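Local coordinates for mandelate racemase/muconate lactonizing enzyme (Polaromonas sp., PDB 2OG9), which probably interconverts the enantiomers of mandelate or a related carboxylate, as a TIM-barrel member of the enolase superfamily, at residues K140-Y145 and V322-A327; G180-V185 and P209-A214; Q216-P221 and V236-P241. All blocks are in the same frame, centred on the assembly; numbering follows the deposited sequence.

Interactions 2 and 3 are consecutive parts of one TIM barrel. Their centres are about 11 Å apart, and strand 210-213 of interaction 2 lies beside strand 238-239 of interaction 3 in the parallel sheet. Probable hydrogen bonds join them: Val236 N to Leu210 O at 2.7 Å and Glu239 N to Val212 O at 2.8 Å. Interaction 1 is separate, with its centre about 25 Å from that of interaction 2 and about 30 Å from that of interaction 3. It joins helices 138-142 and 318-326. A calcium ion lies about 10 Å from the side chain of Ile238. Ala254 and Phe257 bind calcium. Asp213, Glu239 and Glu265 probably correspond to the metal-binding carboxylates of superfamily relatives.

Interaction 1: residues K140-Y145 and V322-A327; sequences KLLGSY and VHLAAA
The ring of Tyr145 meets Ala327 with its edge. The carbonyl O of Ala327 lies in the ring plane, 3.5 Å from both Tyr145 CD2 and Tyr145 CE2, so the ring offers C-H groups and not a face. Pro329 of the same chain and Ala96 of the second subunit also pack on this tyrosine. A chi1 of -81° sets Tyr145 CG opposite its carbonyl carbon and leaves the CD2-CE2 edge beside Ala327 O. The backbone of the same residue makes the one hydrogen bond across the contact: Tyr145 N donates to Ala326 O at 2.8 Å, nearly straight at 164°. Ser144 CB rests 4.1 Å from Ala326 CB. The hydroxyl of Ser144 is bonded to Asp94 of the second subunit.

Gly143 leaves helix 138-142 with positive phi. Its carbonyl O lies 3.4 Å from Ala327 CB and takes a CA-H...O contact from Ala327. Before the turn, Leu142 closes the apolar side. Its CD1 reaches Leu324 CD2 at 3.7 Å, the two side chains crossing at a slant, while its CB faces Ala327 CB at 4.1 Å. Leu299 of helix 295-307 packs on Leu142 as well.

Between 140-145 and 322-327, one backbone bond, weaker C-H...O approaches and small apolar groups make the contact. Ala139 N, one residue before the segment, also bonds to His323 ND1. No charged group takes part across the contact.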
loop_
_atom_site.group_PDB
_atom_site.type_symbol
_atom_site.label_atom_id
_atom_site.label_comp_id
_atom_site.label_asym_id
_atom_site.label_seq_id
_atom_site.Cartn_x
_atom_site.Cartn_y
_atom_site.Cartn_z
ATOM N N LYS A 140 -22.588 20.694 28.136
ATOM C CA LYS A 140 -23.876 20.028 28.057
ATOM C C LYS A 140 -24.538 20.229 26.697
ATOM O O LYS A 140 -25.297 19.374 26.245
ATOM C CB LYS A 140 -24.797 20.512 29.184
ATOM C CG LYS A 140 -24.359 20.035 30.577
ATOM C CD LYS A 140 -24.496 18.514 30.728
ATOM C CE LYS A 140 -23.951 18.035 32.081
ATOM N NZ LYS A 140 -24.230 16.585 32.347
ATOM N N LEU A 141 -24.260 21.350 26.039
ATOM C CA LEU A 141 -24.843 21.582 24.722
ATOM C C LEU A 141 -24.268 20.538 23.766
ATOM O O LEU A 141 -24.986 19.922 22.981
ATOM C CB LEU A 141 -24.504 22.982 24.209
ATOM C CG LEU A 141 -24.903 23.264 22.755
ATOM C CD1 LEU A 141 -26.415 23.254 22.616
ATOM C CD2 LEU A 141 -24.339 24.616 22.330
ATOM N N LEU A 142 -22.963 20.335 23.852
ATOM C CA LEU A 142 -22.288 19.360 23.002
ATOM C C LEU A 142 -22.621 17.945 23.449
ATOM O O LEU A 142 -22.671 17.025 22.633
ATOM C CB LEU A 142 -20.776 19.556 23.082
ATOM C CG LEU A 142 -20.200 20.876 22.573
ATOM C CD1 LEU A 142 -18.701 20.890 22.831
ATOM C CD2 LEU A 142 -20.499 21.026 21.085
ATOM N N GLY A 143 -22.859 17.789 24.750
ATOM C CA GLY A 143 -23.148 16.486 25.322
ATOM C C GLY A 143 -21.857 16.041 25.988
ATOM O O GLY A 143 -20.832 15.936 25.321
ATOM N N SER A 144 -21.881 15.785 27.292
ATOM C CA SER A 144 -20.652 15.387 27.969
ATOM C C SER A 144 -20.597 13.925 28.384
ATOM O O SER A 144 -21.610 13.232 28.414
ATOM C CB SER A 144 -20.418 16.272 29.199
ATOM O OG SER A 144 -21.390 16.018 30.191
ATOM N N TYR A 145 -19.389 13.463 28.691
ATOM C CA TYR A 145 -19.158 12.093 29.129
ATOM C C TYR A 145 -18.723 12.084 30.584
ATOM O O TYR A 145 -18.685 11.030 31.229
ATOM C CB TYR A 145 -18.057 11.454 28.284
ATOM C CG TYR A 145 -18.528 10.942 26.950
ATOM C CD1 TYR A 145 -19.044 9.656 26.823
ATOM C CD2 TYR A 145 -18.454 11.742 25.807
ATOM C CE1 TYR A 145 -19.470 9.171 25.591
ATOM C CE2 TYR A 145 -18.882 11.263 24.570
ATOM C CZ TYR A 145 -19.386 9.976 24.474
ATOM O OH TYR A 145 -19.789 9.484 23.256
ATOM N N VAL A 322 -11.898 22.790 28.887
ATOM C CA VAL A 322 -12.513 21.925 29.885
ATOM C C VAL A 322 -13.873 21.461 29.356
ATOM O O VAL A 322 -14.296 20.324 29.597
ATOM C CB VAL A 322 -12.689 22.646 31.255
ATOM C CG1 VAL A 322 -13.583 23.869 31.119
ATOM C CG2 VAL A 322 -13.271 21.677 32.261
ATOM N N HIS A 323 -14.559 22.336 28.624
ATOM C CA HIS A 323 -15.858 21.986 28.053
ATOM C C HIS A 323 -15.699 21.003 26.899
ATOM O O HIS A 323 -16.442 20.022 26.793
ATOM C CB HIS A 323 -16.566 23.240 27.541
ATOM C CG HIS A 323 -17.049 24.144 28.629
ATOM N ND1 HIS A 323 -18.162 23.861 29.392
ATOM C CD2 HIS A 323 -16.556 25.312 29.104
ATOM C CE1 HIS A 323 -18.334 24.814 30.289
ATOM N NE2 HIS A 323 -17.372 25.707 30.137
ATOM N N LEU A 324 -14.737 21.279 26.022
ATOM C CA LEU A 324 -14.496 20.421 24.872
ATOM C C LEU A 324 -13.995 19.042 25.309
ATOM O O LEU A 324 -14.423 18.023 24.770
ATOM C CB LEU A 324 -13.500 21.099 23.923
ATOM C CG LEU A 324 -14.017 22.426 23.344
ATOM C CD1 LEU A 324 -12.930 23.138 22.549
ATOM C CD2 LEU A 324 -15.226 22.153 22.457
ATOM N N ALA A 325 -13.106 19.013 26.299
ATOM C CA ALA A 325 -12.581 17.749 26.807
ATOM C C ALA A 325 -13.689 16.909 27.437
ATOM O O ALA A 325 -13.685 15.681 27.340
ATOM C CB ALA A 325 -11.479 18.011 27.832
ATOM N N ALA A 326 -14.642 17.567 28.087
ATOM C CA ALA A 326 -15.739 16.851 28.726
ATOM C C ALA A 326 -16.573 16.097 27.690
ATOM O O ALA A 326 -17.183 15.074 27.996
ATOM C CB ALA A 326 -16.627 17.831 29.491
ATOM N N ALA A 327 -16.590 16.609 26.468
ATOM C CA ALA A 327 -17.362 16.009 25.385
ATOM C C ALA A 327 -16.656 14.888 24.615
ATOM O O ALA A 327 -17.258 14.286 23.731
ATOM C CB ALA A 327 -17.806 17.108 24.404
#

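Interaction 2: residues G180-V185 and P209-A214; sequences GIKLKV and PLMVDA
Leu183 N donates to Met211 O at 2.7 Å, the shortest polar bond between the two strands. The same carbonyl O takes a CA-H...O contact from Lys182 CA at 3.2 Å. Four further backbone bonds follow in parallel register. Ile181 N reaches Pro209 O, Met211 N reaches Ile181 O, Asp213 N reaches Leu183 O, and Val185 N reaches Asp213 O at 2.8 Å.

Side chains alternate between two faces. On one lie Lys182, Lys184, Met211 (selenomethionine) and Asp213. Lys182 first runs away from its backbone N, with CG anti to it, then bends at chi3 and chi4 (72° and 82°). These bends carry NZ to Asp213 OD2, 2.9 Å away, in a salt bridge that uses the anti lone pair of that oxygen. Nearer the backbone, Lys182 CB sits 3.6 Å from Met211 CG, and the two chains cross at about a right angle. Lys184 runs alongside Asp213 in the same direction, but its NZ stays 5.6 Å from OD2. Asp213 OD1 takes the backbone N of Asn215. Glu239 brings a second carboxylate close to OD2, and its own pairing with Lys182 NZ is long and weak.

The other face is apolar. Leu210 CD2 touches Ile181 CB at 3.8 Å, and Leu183 and Val212 continue the row. Helices 163-175 and 190-204 cover Ile181 and Leu183.

Strand 181-184, helix 190-204 and strand 210-213 form a beta-alpha-beta unit of the barrel. Lys182 and Lys184 form a Lys-x-Lys pair on one strand, and Asp213 on the next is placed like a metal-binding carboxylate, consistent with the active site of mandelate racemase relatives.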
loop_
_atom_site.group_PDB
_atom_site.type_symbol
_atom_site.label_atom_id
_atom_site.label_comp_id
_atom_site.label_asym_id
_atom_site.label_seq_id
_atom_site.Cartn_x
_atom_site.Cartn_y
_atom_site.Cartn_z
ATOM N N GLY A 180 -1.523 15.851 38.148
ATOM C CA GLY A 180 -0.293 15.456 37.486
ATOM C C GLY A 180 0.661 16.620 37.318
ATOM O O GLY A 180 0.260 17.779 37.444
ATOM N N ILE A 181 1.920 16.309 37.014
ATOM C CA ILE A 181 2.957 17.323 36.840
ATOM C C ILE A 181 3.670 17.213 35.490
ATOM O O ILE A 181 4.177 16.151 35.138
ATOM C CB ILE A 181 4.042 17.192 37.948
ATOM C CG1 ILE A 181 3.407 17.332 39.335
ATOM C CG2 ILE A 181 5.134 18.221 37.735
ATOM C CD1 ILE A 181 2.790 18.690 39.607
ATOM N N LYS A 182 3.710 18.302 34.728
ATOM C CA LYS A 182 4.418 18.276 33.454
ATOM C C LYS A 182 5.747 18.998 33.632
ATOM O O LYS A 182 5.779 20.156 34.044
ATOM C CB LYS A 182 3.607 18.949 32.343
ATOM C CG LYS A 182 4.338 18.948 31.001
ATOM C CD LYS A 182 3.383 19.069 29.823
ATOM C CE LYS A 182 2.785 20.455 29.699
ATOM N NZ LYS A 182 3.687 21.407 29.004
ATOM N N LEU A 183 6.843 18.309 33.334
ATOM C CA LEU A 183 8.169 18.899 33.478
ATOM C C LEU A 183 8.754 19.311 32.135
ATOM O O LEU A 183 8.686 18.563 31.158
ATOM C CB LEU A 183 9.124 17.913 34.154
ATOM C CG LEU A 183 8.749 17.396 35.544
ATOM C CD1 LEU A 183 9.749 16.335 35.974
ATOM C CD2 LEU A 183 8.721 18.547 36.539
ATOM N N LYS A 184 9.326 20.509 32.095
ATOM C CA LYS A 184 9.943 21.012 30.879
ATOM C C LYS A 184 11.326 20.387 30.738
ATOM O O LYS A 184 12.104 20.366 31.694
ATOM C CB LYS A 184 10.080 22.533 30.940
ATOM C CG LYS A 184 8.764 23.291 30.929
ATOM C CD LYS A 184 8.087 23.220 29.569
ATOM C CE LYS A 184 6.837 24.087 29.534
ATOM N NZ LYS A 184 7.141 25.499 29.909
ATOM N N VAL A 185 11.617 19.864 29.551
ATOM C CA VAL A 185 12.914 19.255 29.269
ATOM C C VAL A 185 13.347 19.732 27.890
ATOM O O VAL A 185 12.723 20.620 27.318
ATOM C CB VAL A 185 12.837 17.707 29.270
ATOM C CG1 VAL A 185 12.417 17.207 30.644
ATOM C CG2 VAL A 185 11.859 17.224 28.198
ATOM N N PRO A 209 1.219 11.078 38.636
ATOM C CA PRO A 209 1.450 11.050 37.188
ATOM C C PRO A 209 2.442 12.125 36.763
ATOM O O PRO A 209 2.351 13.273 37.206
ATOM C CB PRO A 209 0.058 11.294 36.608
ATOM C CG PRO A 209 -0.852 10.682 37.654
ATOM C CD PRO A 209 -0.220 11.183 38.937
ATOM N N LEU A 210 3.385 11.749 35.902
ATOM C CA LEU A 210 4.394 12.683 35.412
ATOM C C LEU A 210 4.505 12.670 33.893
ATOM O O LEU A 210 4.455 11.609 33.266
ATOM C CB LEU A 210 5.771 12.342 35.988
ATOM C CG LEU A 210 6.015 12.420 37.495
ATOM C CD1 LEU A 210 7.482 12.107 37.762
ATOM C CD2 LEU A 210 5.664 13.806 38.029
HETATM N N MSE A 211 4.654 13.853 33.307
HETATM C CA MSE A 211 4.823 13.976 31.862
HETATM C C MSE A 211 5.929 14.980 31.587
HETATM O O MSE A 211 6.238 15.805 32.437
HETATM C CB MSE A 211 3.521 14.426 31.168
HETATM C CG MSE A 211 2.718 15.508 31.871
HETATM SE SE MSE A 211 1.454 14.761 33.137
HETATM C CE MSE A 211 -0.180 14.760 32.065
ATOM N N VAL A 212 6.546 14.896 30.413
ATOM C CA VAL A 212 7.600 15.838 30.059
ATOM C C VAL A 212 7.277 16.511 28.729
ATOM O O VAL A 212 6.558 15.956 27.891
ATOM C CB VAL A 212 8.992 15.155 29.976
ATOM C CG1 VAL A 212 9.338 14.514 31.314
ATOM C CG2 VAL A 212 9.012 14.117 28.865
ATOM N N ASP A 213 7.809 17.717 28.549
ATOM C CA ASP A 213 7.592 18.508 27.344
ATOM C C ASP A 213 8.964 18.940 26.830
ATOM O O ASP A 213 9.666 19.696 27.505
ATOM C CB ASP A 213 6.756 19.739 27.703
ATOM C CG ASP A 213 6.263 20.497 26.490
ATOM O OD1 ASP A 213 6.801 20.300 25.379
ATOM O OD2 ASP A 213 5.328 21.309 26.657
ATOM N N ALA A 214 9.346 18.464 25.646
ATOM C CA ALA A 214 10.652 18.798 25.074
ATOM C C ALA A 214 10.616 20.032 24.183
ATOM O O ALA A 214 11.658 20.514 23.735
ATOM C CB ALA A 214 11.201 17.606 24.294
#

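Interaction 3: residues Q216-P221 and V236-P241; sequences QQWDRP and VWIEEP
Gln216 N donates to Glu240 O at 2.7 Å, in the carbonyl plane, in a beta-alpha-beta unit of the TIM barrel. The bond lies just past the C-terminal ends of strands 210-213 and 238-239, which helix 220-230 connects, on the side where TIM barrels carry active sites. A second, weak bond joins Trp218 N to Pro241 O at 3.3 Å. Trp218 CB lies 3.1 Å from that oxygen.

The indole of Trp218 brings its six-membered ring edge to the apolar groups. CE3 is 3.7 Å from Pro241 CB, and CZ3 is 4.0 Å from Ile238 CG2. With chi1 at -59°, CG lies opposite the carbonyl carbon, which leaves the CE3-CZ3 edge against both residues.

Further out, Ala223, Met226 and Phe230 of helix 220-230 pack on the indole, and Leu253 packs on Pro241. Asp219 caps the start of helix 220-230 through OD1 and Thr222 N.

Gln216 and Glu240 lie side by side, amide and carboxylate planes only 9° apart. Their polar ends are held separately: Gln216 OE1 takes Ala244 N, and Glu240 OE2 bonds to Thr263 OG1. Glu240 OE1 is buried without a hydrogen-bond partner in the model, and Gln216 NE2 stays 4.0 Å from it.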
loop_
_atom_site.group_PDB
_atom_site.type_symbol
_atom_site.label_atom_id
_atom_site.label_comp_id
_atom_site.label_asym_id
_atom_site.label_seq_id
_atom_site.Cartn_x
_atom_site.Cartn_y
_atom_site.Cartn_z
ATOM N N GLN A 216 9.854 20.691 20.987
ATOM C CA GLN A 216 10.517 20.589 19.687
ATOM C C GLN A 216 12.028 20.806 19.738
ATOM O O GLN A 216 12.620 21.218 18.743
ATOM C CB GLN A 216 9.925 21.612 18.707
ATOM C CG GLN A 216 8.406 21.636 18.613
ATOM C CD GLN A 216 7.900 22.639 17.585
ATOM O OE1 GLN A 216 8.146 22.497 16.389
ATOM N NE2 GLN A 216 7.191 23.661 18.051
ATOM N N GLN A 217 12.660 20.520 20.869
ATOM C CA GLN A 217 14.100 20.743 20.988
ATOM C C GLN A 217 15.018 19.615 20.526
ATOM O O GLN A 217 16.209 19.837 20.308
ATOM C CB GLN A 217 14.457 21.103 22.433
ATOM C CG GLN A 217 13.898 22.432 22.909
ATOM C CD GLN A 217 14.169 23.559 21.933
ATOM O OE1 GLN A 217 13.380 23.809 21.018
ATOM N NE2 GLN A 217 15.299 24.237 22.111
ATOM N N TRP A 218 14.481 18.411 20.372
ATOM C CA TRP A 218 15.311 17.281 19.967
ATOM C C TRP A 218 15.291 16.939 18.483
ATOM O O TRP A 218 14.263 17.076 17.820
ATOM C CB TRP A 218 14.897 16.024 20.730
ATOM C CG TRP A 218 14.996 16.107 22.217
ATOM C CD1 TRP A 218 15.948 16.766 22.943
ATOM C CD2 TRP A 218 14.176 15.412 23.165
ATOM N NE1 TRP A 218 15.776 16.517 24.284
ATOM C CE2 TRP A 218 14.697 15.689 24.449
ATOM C CE3 TRP A 218 13.055 14.577 23.053
ATOM C CZ2 TRP A 218 14.135 15.158 25.617
ATOM C CZ3 TRP A 218 12.494 14.049 24.215
ATOM C CH2 TRP A 218 13.037 14.343 25.481
ATOM N N ASP A 219 16.433 16.499 17.955
ATOM C CA ASP A 219 16.468 16.065 16.563
ATOM C C ASP A 219 16.112 14.581 16.655
ATOM O O ASP A 219 16.072 14.029 17.754
ATOM C CB ASP A 219 17.852 16.271 15.918
ATOM C CG ASP A 219 18.991 15.670 16.727
ATOM O OD1 ASP A 219 18.819 14.586 17.321
ATOM O OD2 ASP A 219 20.080 16.284 16.748
ATOM N N ARG A 220 15.839 13.928 15.530
ATOM C CA ARG A 220 15.466 12.518 15.586
ATOM C C ARG A 220 16.402 11.642 16.411
ATOM O O ARG A 220 15.947 10.872 17.251
ATOM C CB ARG A 220 15.317 11.947 14.178
ATOM C CG ARG A 220 14.063 12.428 13.476
ATOM C CD ARG A 220 13.896 11.726 12.156
ATOM N NE ARG A 220 12.740 12.212 11.417
ATOM C CZ ARG A 220 12.443 11.822 10.185
ATOM N NH1 ARG A 220 13.219 10.936 9.568
ATOM N NH2 ARG A 220 11.390 12.327 9.561
ATOM N N PRO A 221 17.723 11.744 16.187
ATOM C CA PRO A 221 18.665 10.927 16.956
ATOM C C PRO A 221 18.570 11.173 18.468
ATOM O O PRO A 221 18.517 10.233 19.260
ATOM C CB PRO A 221 20.022 11.344 16.391
ATOM C CG PRO A 221 19.705 11.639 14.964
ATOM C CD PRO A 221 18.415 12.439 15.087
ATOM N N VAL A 236 3.350 9.751 31.642
ATOM C CA VAL A 236 2.040 9.744 31.006
ATOM C C VAL A 236 2.290 9.956 29.519
ATOM O O VAL A 236 1.665 9.317 28.673
ATOM C CB VAL A 236 1.142 10.875 31.545
ATOM C CG1 VAL A 236 -0.202 10.849 30.838
ATOM C CG2 VAL A 236 0.956 10.716 33.049
ATOM N N TRP A 237 3.211 10.865 29.204
ATOM C CA TRP A 237 3.561 11.124 27.816
ATOM C C TRP A 237 4.835 11.944 27.675
ATOM O O TRP A 237 5.332 12.519 28.645
ATOM C CB TRP A 237 2.413 11.840 27.075
ATOM C CG TRP A 237 2.150 13.274 27.486
ATOM C CD1 TRP A 237 3.039 14.319 27.477
ATOM C CD2 TRP A 237 0.897 13.825 27.910
ATOM N NE1 TRP A 237 2.411 15.480 27.866
ATOM C CE2 TRP A 237 1.098 15.205 28.138
ATOM C CE3 TRP A 237 -0.380 13.285 28.116
ATOM C CZ2 TRP A 237 0.065 16.054 28.563
ATOM C CZ3 TRP A 237 -1.406 14.131 28.539
ATOM C CH2 TRP A 237 -1.175 15.498 28.757
ATOM N N ILE A 238 5.370 11.947 26.459
ATOM C CA ILE A 238 6.542 12.734 26.108
ATOM C C ILE A 238 5.968 13.664 25.044
ATOM O O ILE A 238 5.559 13.221 23.969
ATOM C CB ILE A 238 7.667 11.858 25.527
ATOM C CG1 ILE A 238 8.243 10.967 26.641
ATOM C CG2 ILE A 238 8.749 12.751 24.905
ATOM C CD1 ILE A 238 9.310 9.983 26.176
ATOM N N GLU A 239 5.925 14.951 25.365
ATOM C CA GLU A 239 5.336 15.968 24.499
ATOM C C GLU A 239 6.300 16.713 23.575
ATOM O O GLU A 239 7.371 17.153 23.996
ATOM C CB GLU A 239 4.591 16.965 25.397
ATOM C CG GLU A 239 3.789 18.046 24.702
ATOM C CD GLU A 239 3.053 18.916 25.710
ATOM O OE1 GLU A 239 2.656 18.379 26.765
ATOM O OE2 GLU A 239 2.861 20.123 25.455
ATOM N N GLU A 240 5.899 16.852 22.314
ATOM C CA GLU A 240 6.684 17.556 21.306
ATOM C C GLU A 240 8.172 17.215 21.297
ATOM O O GLU A 240 9.018 18.104 21.380
ATOM C CB GLU A 240 6.520 19.066 21.496
ATOM C CG GLU A 240 5.180 19.617 21.047
ATOM C CD GLU A 240 5.085 19.764 19.540
ATOM O OE1 GLU A 240 4.562 20.805 19.084
ATOM O OE2 GLU A 240 5.530 18.841 18.812
ATOM N N PRO A 241 8.513 15.922 21.193
ATOM C CA PRO A 241 9.934 15.570 21.181
ATOM C C PRO A 241 10.660 16.097 19.944
ATOM O O PRO A 241 11.860 16.362 19.990
ATOM C CB PRO A 241 9.909 14.045 21.237
ATOM C CG PRO A 241 8.626 13.709 20.496
ATOM C CD PRO A 241 7.665 14.724 21.073
#